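Local coordinates for effector protein HopAB2 (PDB 3HGL) that acts as a bacterial effector, recognised through this host-recognition domain by the tomato Pto kinase, which triggers immunity in resistant plants, and suppresses immunity in susceptible ones, at residues 21-26 / 76-81; 28-33 / 59-64; 7-12 / 72-77. One frame throughout, in Å; residues are numbered along the deposited sequence.

Overall arrangement
The three contacts join helices 5-18, 23-35 and 66-80, and the loop before the last of these, within a small five-helix domain, the part of the effector that Pto recognises. Helix 66-80 carries interactions 1 and 3, whose centres lie about 9 Å apart; their segments overlap at residues 76-77, though neither arginine makes a contact across. Helix 23-35 carries interactions 1 and 2, about 16 Å apart between centres. Interactions 2 and 3, both buried, have centres about 14 Å apart on opposite sides of the chain's centre; interaction 1 lies at the surface. Along the chain, interaction 2 is nested inside the loops closed by both others. Leu75 links all three: its CD1 lies 4.1 Å from Thr26 CG2 and 3.7 Å from Leu30 CD2.

Interaction 1 of 3, residues 21-26 / 76-81; sequences ADISHT and RRAVHQ
Ser24 and Val79 mark the closest approach of the two backbones, with 6.5 Å between their CA atoms. The first turn of helix 23-35 here meets the last turns of helix 66-80, and the contact is carried by apolar carbon atoms. Ile23 supplies most of it on its side: CD1 lies 3.9 Å from Ala78 CB and equally near Val79 CG2, so the methyl end bridges two consecutive residues of the partner helix. CG1 of Ile23 adds a second touch, at 4.0 Å from Val79 CG2. With chi1 at 55°, this branch stands between the backbone N and the carbonyl carbon, which carries CD1 over to the other helix. The Ile23 and Val79 side chains run alongside one another but point opposite ways, and CG2 of Val79 also comes within 4.3 Å of Ser24 CA.

Asp22 orders the turn from which Ile23 projects. As the N-cap, its OD1 accepts from Ser24 N at 3.1 Å, from above the carboxylate plane, and from Ser24 OG at 2.7 Å on the syn side. Leu16 and Leu75 continue the apolar packing of Ile23 inward, while Val13 lies against Ala78. The arrangement is a surface-level helix-to-helix contact beside a helix N-terminus capped by Asp22, joining the second and last helices of the five-helix Pto-interaction domain.

Interaction 2 of 3, residues 28-33 / 59-64; sequences NMLRNA and HGISRD
Ile61 packs its side chain against Leu30 and Ala33 on helix 23-35, and its CA lies 5.6 Å from that of Ala33. Its CB starts the contact, 4.1 Å from Ala33 CB, so the two residues meet at the roots of their side chains. Beyond CB the chain forks. CG2, anti to the backbone N, lies 4.2 Å from Leu30 CD1. CG1, beside that N (chi1 -60°), stays 5.1 Å from Leu30 CD1 and serves to carry the terminal methyl across. At the tip, CD1 rests slightly nearer, 4.1 Å from Leu30 CD1, and the two side chains cross at about a right angle. The CB of Leu30 does not point at the loop; it is the far end of the side chain that closes the gap.

The backbones meet through water. One water donates to Ala33 O at 2.7 Å and accepts from Ile61 N at 2.8 Å, joining a carbonyl near the end of helix 23-35 to a loop amide. Ala33 O and Ile61 O stand 3.2 Å apart and, both being acceptors, cannot bond to each other. Before Ile61, Gly60 leaves helix 56-59 with a phi of 79°; after it, Ser62 OG accepts from Asp64 N in an ST turn. Farther out, Ala68 touches Ile61, and Leu71 and Leu75 touch Leu30. The chemistry combines a buried, dispersion-based side-chain contact with a water bridge, which gives polar backbone atoms partners across the joint and probably eases the proximity of the two carbonyl oxygens.

Interaction 3 of 3, residues 7-12 / 72-77; sequences AHANSI and RGALRR
Ala74 sets its CB between Ala9 and Asn10 of helix 5-18, and these three residues make up the first shell. The Asn10 side-chain oxygen OD1 comes nearest, at 3.8 Å from Ala74 CB. Ala9 meets the same methyl with its own, CB to CB at 4.4 Å, and with its carbonyl, Ala9 O lying 4.3 Å from Ala74 CB. All of these are van der Waals approaches. Because the meeting residues are mostly alanines, the backbones come close: the CA atoms of Asn10 and Ala74 are 6.0 Å apart.

Asn10 reaches the partner by its torsion rather than by the direction of its CB. Its CG lies beside the backbone N (chi1 -72°), which swings the amide across so that OD1 flanks the methyl at the exposed margin of the contact, while Ala9 and Ala74 are buried.

One step outward, Arg77 folds back along its own helix. Its guanidinium presents a face to Gly73 O, which stands 3.3 Å above the plane and over its centre; Gly73, lacking a side chain, puts no CB in the way of that group. Around the pair, Val13 touches both Ala74 and Leu75, Ile12 packs on Leu71, and Ala9 lies on Glu70. Leu75 also reaches Leu16 and, on helix 23-35, Leu30, which connects this joint to that helix. Packing on an alanine pair is a recurring way for two helices to approach closely in a helical bundle; here it joins the first and last helices of the Pto-interaction region.

Interaction 1 of 3, residues 21-26 / 76-81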
ATOM      1  N   ALA A  21      10.186   1.069   5.898  1.00 32.08           N
ATOM      2  CA  ALA A  21       9.200  -0.008   5.913  1.00 31.71           C
ATOM      3  C   ALA A  21       9.739  -1.216   5.156  1.00 31.58           C
ATOM      4  O   ALA A  21      10.548  -1.074   4.239  1.00 32.00           O
ATOM      5  CB  ALA A  21       7.892   0.468   5.278  1.00 31.63           C
ATOM      6  N   ASP A  22       9.308  -2.407   5.556  1.00 30.48           N
ATOM      7  CA  ASP A  22       9.716  -3.637   4.881  1.00 29.04           C
ATOM      8  C   ASP A  22       8.655  -3.861   3.800  1.00 28.16           C
ATOM      9  O   ASP A  22       7.588  -4.417   4.069  1.00 26.11           O
ATOM     10  CB  ASP A  22       9.726  -4.798   5.884  1.00 30.14           C
ATOM     11  CG  ASP A  22       9.825  -6.156   5.213  1.00 31.72           C
ATOM     12  OD1 ASP A  22      10.189  -6.219   4.020  1.00 30.52           O
ATOM     13  OD2 ASP A  22       9.550  -7.171   5.892  1.00 35.62           O
ATOM     14  N   ILE A  23       8.941  -3.424   2.576  1.00 27.02           N
ATOM     15  CA  ILE A  23       7.951  -3.548   1.515  1.00 27.00           C
ATOM     16  C   ILE A  23       7.520  -4.962   1.147  1.00 26.14           C
ATOM     17  O   ILE A  23       6.479  -5.137   0.508  1.00 24.28           O
ATOM     18  CB  ILE A  23       8.369  -2.763   0.239  1.00 29.91           C
ATOM     19  CG1 ILE A  23       9.750  -3.197  -0.241  1.00 31.25           C
ATOM     20  CG2 ILE A  23       8.358  -1.269   0.535  1.00 30.14           C
ATOM     21  CD1 ILE A  23      10.113  -2.608  -1.600  1.00 33.25           C
ATOM     22  N   SER A  24       8.292  -5.973   1.540  1.00 26.08           N
ATOM     23  CA  SER A  24       7.876  -7.345   1.251  1.00 26.47           C
ATOM     24  C   SER A  24       6.678  -7.589   2.175  1.00 25.06           C
ATOM     25  O   SER A  24       5.699  -8.231   1.794  1.00 26.00           O
ATOM     26  CB  SER A  24       9.007  -8.357   1.534  1.00 26.09           C
ATOM     27  OG  SER A  24       9.305  -8.465   2.921  1.00 27.43           O
ATOM     28  N   HIS A  25       6.758  -7.046   3.386  1.00 25.81           N
ATOM     29  CA  HIS A  25       5.666  -7.173   4.349  1.00 24.34           C
ATOM     30  C   HIS A  25       4.484  -6.315   3.890  1.00 23.40           C
ATOM     31  O   HIS A  25       3.327  -6.709   4.014  1.00 22.25           O
ATOM     32  CB  HIS A  25       6.128  -6.731   5.747  1.00 23.83           C
ATOM     33  CG  HIS A  25       5.025  -6.671   6.764  1.00 25.21           C
ATOM     34  ND1 HIS A  25       4.262  -5.542   6.971  1.00 24.92           N
ATOM     35  CD2 HIS A  25       4.542  -7.610   7.612  1.00 25.65           C
ATOM     36  CE1 HIS A  25       3.357  -5.786   7.902  1.00 25.02           C
ATOM     37  NE2 HIS A  25       3.505  -7.034   8.307  1.00 26.38           N
ATOM     38  N   THR A  26       4.777  -5.141   3.342  1.00 24.05           N
ATOM     39  CA  THR A  26       3.709  -4.263   2.879  1.00 23.55           C
ATOM     40  C   THR A  26       2.930  -4.948   1.759  1.00 23.16           C
ATOM     41  O   THR A  26       1.710  -4.826   1.688  1.00 21.54           O
ATOM     42  CB  THR A  26       4.264  -2.916   2.381  1.00 23.99           C
ATOM     43  OG1 THR A  26       5.146  -2.383   3.375  1.00 24.00           O
ATOM     44  CG2 THR A  26       3.123  -1.920   2.144  1.00 22.13           C
ATOM     45  N   ARG A  76       5.362  -4.786  -6.251  1.00 29.26           N
ATOM     46  CA  ARG A  76       5.880  -6.039  -6.789  1.00 32.15           C
ATOM     47  C   ARG A  76       7.172  -5.791  -7.557  1.00 34.04           C
ATOM     48  O   ARG A  76       8.165  -6.497  -7.362  1.00 34.12           O
ATOM     49  CB  ARG A  76       4.851  -6.700  -7.711  1.00 33.98           C
ATOM     50  CG  ARG A  76       5.330  -8.025  -8.308  1.00 36.87           C
ATOM     51  CD  ARG A  76       4.271  -8.696  -9.176  1.00 39.56           C
ATOM     52  NE  ARG A  76       3.889  -7.873 -10.320  1.00 42.93           N
ATOM     53  CZ  ARG A  76       2.729  -7.235 -10.428  1.00 44.63           C
ATOM     54  NH1 ARG A  76       1.825  -7.326  -9.457  1.00 45.27           N
ATOM     55  NH2 ARG A  76       2.473  -6.500 -11.501  1.00 45.30           N
ATOM     56  N   ARG A  77       7.158  -4.792  -8.435  1.00 33.84           N
ATOM     57  CA  ARG A  77       8.351  -4.475  -9.211  1.00 37.06           C
ATOM     58  C   ARG A  77       9.477  -3.975  -8.309  1.00 37.47           C
ATOM     59  O   ARG A  77      10.640  -4.309  -8.528  1.00 36.93           O
ATOM     60  CB  ARG A  77       8.035  -3.429 -10.285  1.00 39.13           C
ATOM     61  CG  ARG A  77       7.247  -3.972 -11.475  1.00 40.11           C
ATOM     62  CD  ARG A  77       7.114  -2.915 -12.573  1.00 43.51           C
ATOM     63  NE  ARG A  77       6.232  -1.817 -12.187  1.00 43.95           N
ATOM     64  CZ  ARG A  77       4.906  -1.909 -12.124  1.00 44.33           C
ATOM     65  NH1 ARG A  77       4.302  -3.054 -12.424  1.00 42.94           N
ATOM     66  NH2 ARG A  77       4.184  -0.859 -11.756  1.00 43.57           N
ATOM     67  N   ALA A  78       9.135  -3.192  -7.288  1.00 35.98           N
ATOM     68  CA  ALA A  78      10.145  -2.667  -6.372  1.00 37.66           C
ATOM     69  C   ALA A  78      10.894  -3.787  -5.650  1.00 39.22           C
ATOM     70  O   ALA A  78      12.123  -3.769  -5.559  1.00 38.21           O
ATOM     71  CB  ALA A  78       9.500  -1.733  -5.356  1.00 36.14           C
ATOM     72  N   VAL A  79      10.148  -4.756  -5.129  1.00 41.45           N
ATOM     73  CA  VAL A  79      10.744  -5.881  -4.416  1.00 44.92           C
ATOM     74  C   VAL A  79      11.662  -6.670  -5.339  1.00 48.07           C
ATOM     75  O   VAL A  79      12.753  -7.076  -4.942  1.00 49.10           O
ATOM     76  CB  VAL A  79       9.660  -6.833  -3.859  1.00 44.52           C
ATOM     77  CG1 VAL A  79      10.307  -8.087  -3.280  1.00 44.61           C
ATOM     78  CG2 VAL A  79       8.845  -6.119  -2.788  1.00 43.55           C
ATOM     79  N   HIS A  80      11.217  -6.875  -6.574  1.00 51.16           N
ATOM     80  CA  HIS A  80      12.000  -7.620  -7.549  1.00 55.47           C
ATOM     81  C   HIS A  80      13.133  -6.795  -8.160  1.00 57.28           C
ATOM     82  O   HIS A  80      14.265  -7.274  -8.252  1.00 58.71           O
ATOM     83  CB  HIS A  80      11.084  -8.170  -8.646  1.00 55.88           C
ATOM     84  CG  HIS A  80      10.128  -9.214  -8.158  1.00 57.25           C
ATOM     85  ND1 HIS A  80      10.546 -10.397  -7.587  1.00 58.79           N
ATOM     86  CD2 HIS A  80       8.774  -9.242  -8.127  1.00 57.92           C
ATOM     87  CE1 HIS A  80       9.492 -11.106  -7.224  1.00 58.72           C
ATOM     88  NE2 HIS A  80       8.404 -10.428  -7.540  1.00 58.29           N
ATOM     89  N   GLN A  81      12.844  -5.563  -8.575  1.00 59.15           N
ATOM     90  CA  GLN A  81      13.879  -4.709  -9.158  1.00 60.86           C
ATOM     91  C   GLN A  81      15.095  -4.719  -8.238  1.00 62.04           C
ATOM     92  O   GLN A  81      16.173  -5.170  -8.687  1.00 63.15           O
ATOM     93  CB  GLN A  81      13.381  -3.267  -9.326  1.00 60.94           C
ATOM     94  CG  GLN A  81      12.288  -3.073 -10.374  1.00 62.01           C
ATOM     95  CD  GLN A  81      11.870  -1.617 -10.522  1.00 62.92           C
ATOM     96  OE1 GLN A  81      11.653  -0.913  -9.532  1.00 63.17           O
ATOM     97  NE2 GLN A  81      11.744  -1.161 -11.763  1.00 62.95           N
TER

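Interaction 2 of 3, residues 28-33 / 59-64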
ATOM      1  N   ASN A  28       2.360  -8.115   1.403  1.00 26.12           N
ATOM      2  CA  ASN A  28       1.475  -9.104   2.026  1.00 27.35           C
ATOM      3  C   ASN A  28       0.240  -8.459   2.614  1.00 27.63           C
ATOM      4  O   ASN A  28      -0.876  -8.955   2.439  1.00 26.40           O
ATOM      5  CB  ASN A  28       2.177  -9.854   3.157  1.00 31.67           C
ATOM      6  CG  ASN A  28       3.340 -10.671   2.680  1.00 33.45           C
ATOM      7  OD1 ASN A  28       3.366 -11.126   1.541  1.00 34.76           O
ATOM      8  ND2 ASN A  28       4.317 -10.883   3.561  1.00 36.34           N
HETATM    9  N   MSE A  29       0.437  -7.362   3.337  1.00 28.17           N
HETATM   10  CA  MSE A  29      -0.688  -6.676   3.959  1.00 29.17           C
HETATM   11  C   MSE A  29      -1.626  -6.075   2.929  1.00 26.72           C
HETATM   12  O   MSE A  29      -2.845  -6.146   3.086  1.00 24.53           O
HETATM   13  CB  MSE A  29      -0.196  -5.578   4.905  1.00 33.07           C
HETATM   14  CG  MSE A  29       0.337  -6.077   6.236  1.00 42.05           C
HETATM   15 SE   MSE A  29      -0.939  -7.197   7.158  1.00 53.28          SE
HETATM   16  CE  MSE A  29      -0.256  -8.891   6.544  1.00 52.42           C
ATOM     17  N   LEU A  30      -1.064  -5.478   1.878  1.00 23.92           N
ATOM     18  CA  LEU A  30      -1.891  -4.874   0.839  1.00 23.14           C
ATOM     19  C   LEU A  30      -2.722  -5.962   0.170  1.00 23.73           C
ATOM     20  O   LEU A  30      -3.887  -5.746  -0.157  1.00 22.48           O
ATOM     21  CB  LEU A  30      -1.025  -4.150  -0.206  1.00 22.18           C
ATOM     22  CG  LEU A  30      -1.766  -3.485  -1.386  1.00 23.52           C
ATOM     23  CD1 LEU A  30      -2.801  -2.495  -0.857  1.00 24.12           C
ATOM     24  CD2 LEU A  30      -0.751  -2.782  -2.316  1.00 23.20           C
ATOM     25  N   ARG A  31      -2.119  -7.134  -0.025  1.00 23.86           N
ATOM     26  CA  ARG A  31      -2.827  -8.256  -0.638  1.00 24.61           C
ATOM     27  C   ARG A  31      -4.006  -8.649   0.259  1.00 23.94           C
ATOM     28  O   ARG A  31      -5.117  -8.871  -0.227  1.00 24.89           O
ATOM     29  CB  ARG A  31      -1.885  -9.455  -0.836  1.00 24.50           C
ATOM     30  CG  ARG A  31      -2.591 -10.705  -1.368  1.00 26.19           C
ATOM     31  CD  ARG A  31      -1.613 -11.849  -1.654  1.00 28.48           C
ATOM     32  NE  ARG A  31      -0.579 -11.437  -2.598  1.00 27.41           N
ATOM     33  CZ  ARG A  31       0.679 -11.169  -2.262  1.00 25.28           C
ATOM     34  NH1 ARG A  31       1.072 -11.283  -0.997  1.00 27.90           N
ATOM     35  NH2 ARG A  31       1.536 -10.751  -3.182  1.00 25.48           N
ATOM     36  N   ASN A  32      -3.760  -8.734   1.564  1.00 24.54           N
ATOM     37  CA  ASN A  32      -4.818  -9.065   2.529  1.00 26.66           C
ATOM     38  C   ASN A  32      -5.933  -8.024   2.478  1.00 26.22           C
ATOM     39  O   ASN A  32      -7.117  -8.367   2.416  1.00 26.90           O
ATOM     40  CB  ASN A  32      -4.264  -9.086   3.954  1.00 28.30           C
ATOM     41  CG  ASN A  32      -3.552 -10.377   4.290  1.00 31.47           C
ATOM     42  OD1 ASN A  32      -3.283 -11.202   3.421  1.00 29.02           O
ATOM     43  ND2 ASN A  32      -3.238 -10.555   5.566  1.00 34.50           N
ATOM     44  N   ALA A  33      -5.549  -6.752   2.514  1.00 26.09           N
ATOM     45  CA  ALA A  33      -6.527  -5.668   2.490  1.00 25.17           C
ATOM     46  C   ALA A  33      -7.403  -5.726   1.249  1.00 27.31           C
ATOM     47  O   ALA A  33      -8.627  -5.605   1.337  1.00 24.48           O
ATOM     48  CB  ALA A  33      -5.820  -4.320   2.562  1.00 24.67           C
ATOM     49  N   HIS A  59     -13.295   1.879   5.833  1.00 32.10           N
ATOM     50  CA  HIS A  59     -13.514   0.990   4.697  1.00 30.88           C
ATOM     51  C   HIS A  59     -12.397   0.064   4.232  1.00 30.85           C
ATOM     52  O   HIS A  59     -12.649  -0.857   3.450  1.00 29.80           O
ATOM     53  CB  HIS A  59     -13.977   1.821   3.502  1.00 30.51           C
ATOM     54  CG  HIS A  59     -15.204   2.633   3.777  1.00 30.80           C
ATOM     55  ND1 HIS A  59     -15.163   3.850   4.423  1.00 32.22           N
ATOM     56  CD2 HIS A  59     -16.511   2.388   3.519  1.00 29.26           C
ATOM     57  CE1 HIS A  59     -16.392   4.320   4.550  1.00 29.20           C
ATOM     58  NE2 HIS A  59     -17.229   3.452   4.010  1.00 31.56           N
ATOM     59  N   GLY A  60     -11.174   0.299   4.691  1.00 30.03           N
ATOM     60  CA  GLY A  60     -10.068  -0.535   4.256  1.00 31.23           C
ATOM     61  C   GLY A  60      -9.625  -0.095   2.873  1.00 30.15           C
ATOM     62  O   GLY A  60      -9.794   1.072   2.518  1.00 29.56           O
ATOM     63  N   ILE A  61      -9.080  -1.023   2.087  1.00 30.75           N
ATOM     64  CA  ILE A  61      -8.608  -0.718   0.738  1.00 28.94           C
ATOM     65  C   ILE A  61      -9.271  -1.628  -0.306  1.00 29.69           C
ATOM     66  O   ILE A  61      -9.135  -2.847  -0.262  1.00 28.82           O
ATOM     67  CB  ILE A  61      -7.073  -0.874   0.662  1.00 30.30           C
ATOM     68  CG1 ILE A  61      -6.404   0.088   1.653  1.00 29.92           C
ATOM     69  CG2 ILE A  61      -6.583  -0.594  -0.753  1.00 30.47           C
ATOM     70  CD1 ILE A  61      -4.894  -0.079   1.742  1.00 32.50           C
ATOM     71  N   SER A  62      -9.977  -1.019  -1.253  1.00 31.22           N
ATOM     72  CA  SER A  62     -10.695  -1.761  -2.287  1.00 33.74           C
ATOM     73  C   SER A  62      -9.834  -2.456  -3.337  1.00 33.03           C
ATOM     74  O   SER A  62      -8.870  -1.888  -3.840  1.00 31.12           O
ATOM     75  CB  SER A  62     -11.673  -0.830  -3.002  1.00 34.98           C
ATOM     76  OG  SER A  62     -12.225  -1.471  -4.139  1.00 37.63           O
ATOM     77  N   ARG A  63     -10.203  -3.685  -3.684  1.00 33.89           N
ATOM     78  CA  ARG A  63      -9.459  -4.413  -4.700  1.00 35.67           C
ATOM     79  C   ARG A  63      -9.689  -3.747  -6.055  1.00 35.09           C
ATOM     80  O   ARG A  63      -8.946  -3.989  -7.002  1.00 34.77           O
ATOM     81  CB  ARG A  63      -9.888  -5.886  -4.752  1.00 38.40           C
ATOM     82  CG  ARG A  63     -11.294  -6.137  -5.253  1.00 42.25           C
ATOM     83  CD  ARG A  63     -11.551  -7.638  -5.392  1.00 45.46           C
ATOM     84  NE  ARG A  63     -12.897  -7.915  -5.883  1.00 49.42           N
ATOM     85  CZ  ARG A  63     -13.405  -9.133  -6.043  1.00 49.95           C
ATOM     86  NH1 ARG A  63     -12.679 -10.205  -5.751  1.00 51.96           N
ATOM     87  NH2 ARG A  63     -14.644  -9.278  -6.487  1.00 51.86           N
ATOM     88  N   ASP A  64     -10.717  -2.905  -6.142  1.00 36.00           N
ATOM     89  CA  ASP A  64     -11.014  -2.204  -7.388  1.00 37.48           C
ATOM     90  C   ASP A  64     -10.419  -0.794  -7.417  1.00 37.07           C
ATOM     91  O   ASP A  64     -10.520  -0.096  -8.423  1.00 37.46           O
ATOM     92  CB  ASP A  64     -12.525  -2.115  -7.619  1.00 38.77           C
ATOM     93  CG  ASP A  64     -13.182  -3.476  -7.751  1.00 41.06           C
ATOM     94  OD1 ASP A  64     -12.599  -4.369  -8.401  1.00 41.61           O
ATOM     95  OD2 ASP A  64     -14.293  -3.654  -7.209  1.00 43.91           O
TER
HETATM   96  O   HOH W   1      -9.521  -3.630   2.961  1.00 30.15           O

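Interaction 3 of 3, residues 7-12 / 72-77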
ATOM      1  N   ALA A   7       1.858   7.560 -11.062  1.00 33.08           N
ATOM      2  CA  ALA A   7       2.863   8.402 -10.424  1.00 32.83           C
ATOM      3  C   ALA A   7       2.641   8.398  -8.912  1.00 30.64           C
ATOM      4  O   ALA A   7       3.592   8.334  -8.133  1.00 29.93           O
ATOM      5  CB  ALA A   7       2.781   9.833 -10.970  1.00 34.26           C
ATOM      6  N   HIS A   8       1.376   8.467  -8.512  1.00 28.44           N
ATOM      7  CA  HIS A   8       0.998   8.469  -7.098  1.00 28.86           C
ATOM      8  C   HIS A   8       1.517   7.186  -6.429  1.00 27.79           C
ATOM      9  O   HIS A   8       2.179   7.238  -5.392  1.00 27.27           O
ATOM     10  CB  HIS A   8      -0.529   8.552  -6.982  1.00 26.88           C
ATOM     11  CG  HIS A   8      -1.028   8.863  -5.602  1.00 26.16           C
ATOM     12  ND1 HIS A   8      -0.244   8.747  -4.473  1.00 29.87           N
ATOM     13  CD2 HIS A   8      -2.250   9.251  -5.169  1.00 23.19           C
ATOM     14  CE1 HIS A   8      -0.962   9.051  -3.407  1.00 24.85           C
ATOM     15  NE2 HIS A   8      -2.184   9.359  -3.801  1.00 28.18           N
ATOM     16  N   ALA A   9       1.219   6.040  -7.038  1.00 26.99           N
ATOM     17  CA  ALA A   9       1.656   4.747  -6.512  1.00 27.27           C
ATOM     18  C   ALA A   9       3.180   4.675  -6.378  1.00 28.04           C
ATOM     19  O   ALA A   9       3.701   4.210  -5.359  1.00 25.79           O
ATOM     20  CB  ALA A   9       1.152   3.616  -7.420  1.00 27.47           C
ATOM     21  N   ASN A  10       3.900   5.124  -7.404  1.00 27.75           N
ATOM     22  CA  ASN A  10       5.358   5.096  -7.344  1.00 28.51           C
ATOM     23  C   ASN A  10       5.878   5.930  -6.170  1.00 27.36           C
ATOM     24  O   ASN A  10       6.850   5.553  -5.520  1.00 27.24           O
ATOM     25  CB  ASN A  10       5.976   5.608  -8.653  1.00 31.19           C
ATOM     26  CG  ASN A  10       5.821   4.620  -9.802  1.00 35.86           C
ATOM     27  OD1 ASN A  10       5.893   3.403  -9.605  1.00 35.37           O
ATOM     28  ND2 ASN A  10       5.623   5.140 -11.012  1.00 37.51           N
ATOM     29  N   SER A  11       5.226   7.058  -5.897  1.00 26.07           N
ATOM     30  CA  SER A  11       5.642   7.921  -4.795  1.00 25.04           C
ATOM     31  C   SER A  11       5.420   7.243  -3.448  1.00 25.40           C
ATOM     32  O   SER A  11       6.203   7.425  -2.514  1.00 24.26           O
ATOM     33  CB  SER A  11       4.880   9.247  -4.837  1.00 26.48           C
ATOM     34  OG  SER A  11       5.227   9.987  -6.000  1.00 28.62           O
ATOM     35  N   ILE A  12       4.344   6.468  -3.344  1.00 24.41           N
ATOM     36  CA  ILE A  12       4.055   5.762  -2.100  1.00 24.65           C
ATOM     37  C   ILE A  12       5.164   4.747  -1.827  1.00 23.66           C
ATOM     38  O   ILE A  12       5.601   4.591  -0.689  1.00 23.81           O
ATOM     39  CB  ILE A  12       2.695   5.035  -2.165  1.00 23.88           C
ATOM     40  CG1 ILE A  12       1.562   6.066  -2.214  1.00 25.48           C
ATOM     41  CG2 ILE A  12       2.538   4.112  -0.955  1.00 26.42           C
ATOM     42  CD1 ILE A  12       0.181   5.468  -2.463  1.00 25.61           C
ATOM     43  N   ARG A  72      -0.075  -2.028  -5.968  1.00 26.73           N
ATOM     44  CA  ARG A  72       0.239  -3.455  -5.938  1.00 27.01           C
ATOM     45  C   ARG A  72       1.324  -3.767  -6.966  1.00 27.57           C
ATOM     46  O   ARG A  72       2.273  -4.497  -6.678  1.00 26.29           O
ATOM     47  CB  ARG A  72      -1.013  -4.276  -6.249  1.00 29.06           C
ATOM     48  CG  ARG A  72      -0.775  -5.783  -6.351  1.00 32.53           C
ATOM     49  CD  ARG A  72      -2.079  -6.509  -6.666  1.00 34.97           C
ATOM     50  NE  ARG A  72      -2.602  -6.148  -7.983  1.00 37.51           N
ATOM     51  CZ  ARG A  72      -3.852  -6.375  -8.379  1.00 39.43           C
ATOM     52  NH1 ARG A  72      -4.712  -6.957  -7.558  1.00 38.47           N
ATOM     53  NH2 ARG A  72      -4.241  -6.029  -9.601  1.00 39.68           N
ATOM     54  N   GLY A  73       1.177  -3.206  -8.165  1.00 28.25           N
ATOM     55  CA  GLY A  73       2.156  -3.431  -9.215  1.00 29.40           C
ATOM     56  C   GLY A  73       3.496  -2.780  -8.915  1.00 28.83           C
ATOM     57  O   GLY A  73       4.546  -3.383  -9.126  1.00 28.57           O
ATOM     58  N   ALA A  74       3.460  -1.546  -8.421  1.00 29.99           N
ATOM     59  CA  ALA A  74       4.677  -0.815  -8.088  1.00 28.59           C
ATOM     60  C   ALA A  74       5.457  -1.527  -6.984  1.00 29.05           C
ATOM     61  O   ALA A  74       6.689  -1.576  -7.022  1.00 28.73           O
ATOM     62  CB  ALA A  74       4.331   0.606  -7.650  1.00 30.07           C
ATOM     63  N   LEU A  75       4.750  -2.067  -5.994  1.00 26.57           N
ATOM     64  CA  LEU A  75       5.422  -2.771  -4.903  1.00 27.69           C
ATOM     65  C   LEU A  75       6.072  -4.060  -5.395  1.00 27.79           C
ATOM     66  O   LEU A  75       7.193  -4.388  -5.005  1.00 28.77           O
ATOM     67  CB  LEU A  75       4.431  -3.100  -3.781  1.00 26.27           C
ATOM     68  CG  LEU A  75       4.003  -1.930  -2.886  1.00 27.45           C
ATOM     69  CD1 LEU A  75       2.903  -2.391  -1.937  1.00 26.15           C
ATOM     70  CD2 LEU A  75       5.206  -1.413  -2.107  1.00 26.24           C
ATOM     71  N   ARG A  76       5.362  -4.786  -6.251  1.00 29.26           N
ATOM     72  CA  ARG A  76       5.880  -6.039  -6.789  1.00 32.15           C
ATOM     73  C   ARG A  76       7.172  -5.791  -7.557  1.00 34.04           C
ATOM     74  O   ARG A  76       8.165  -6.497  -7.362  1.00 34.12           O
ATOM     75  CB  ARG A  76       4.851  -6.700  -7.711  1.00 33.98           C
ATOM     76  CG  ARG A  76       5.330  -8.025  -8.308  1.00 36.87           C
ATOM     77  CD  ARG A  76       4.271  -8.696  -9.176  1.00 39.56           C
ATOM     78  NE  ARG A  76       3.889  -7.873 -10.320  1.00 42.93           N
ATOM     79  CZ  ARG A  76       2.729  -7.235 -10.428  1.00 44.63           C
ATOM     80  NH1 ARG A  76       1.825  -7.326  -9.457  1.00 45.27           N
ATOM     81  NH2 ARG A  76       2.473  -6.500 -11.501  1.00 45.30           N
ATOM     82  N   ARG A  77       7.158  -4.792  -8.435  1.00 33.84           N
ATOM     83  CA  ARG A  77       8.351  -4.475  -9.211  1.00 37.06           C
ATOM     84  C   ARG A  77       9.477  -3.975  -8.309  1.00 37.47           C
ATOM     85  O   ARG A  77      10.640  -4.309  -8.528  1.00 36.93           O
ATOM     86  CB  ARG A  77       8.035  -3.429 -10.285  1.00 39.13           C
ATOM     87  CG  ARG A  77       7.247  -3.972 -11.475  1.00 40.11           C
ATOM     88  CD  ARG A  77       7.114  -2.915 -12.573  1.00 43.51           C
ATOM     89  NE  ARG A  77       6.232  -1.817 -12.187  1.00 43.95           N
ATOM     90  CZ  ARG A  77       4.906  -1.909 -12.124  1.00 44.33           C
ATOM     91  NH1 ARG A  77       4.302  -3.054 -12.424  1.00 42.94           N
ATOM     92  NH2 ARG A  77       4.184  -0.859 -11.756  1.00 43.57           N
TER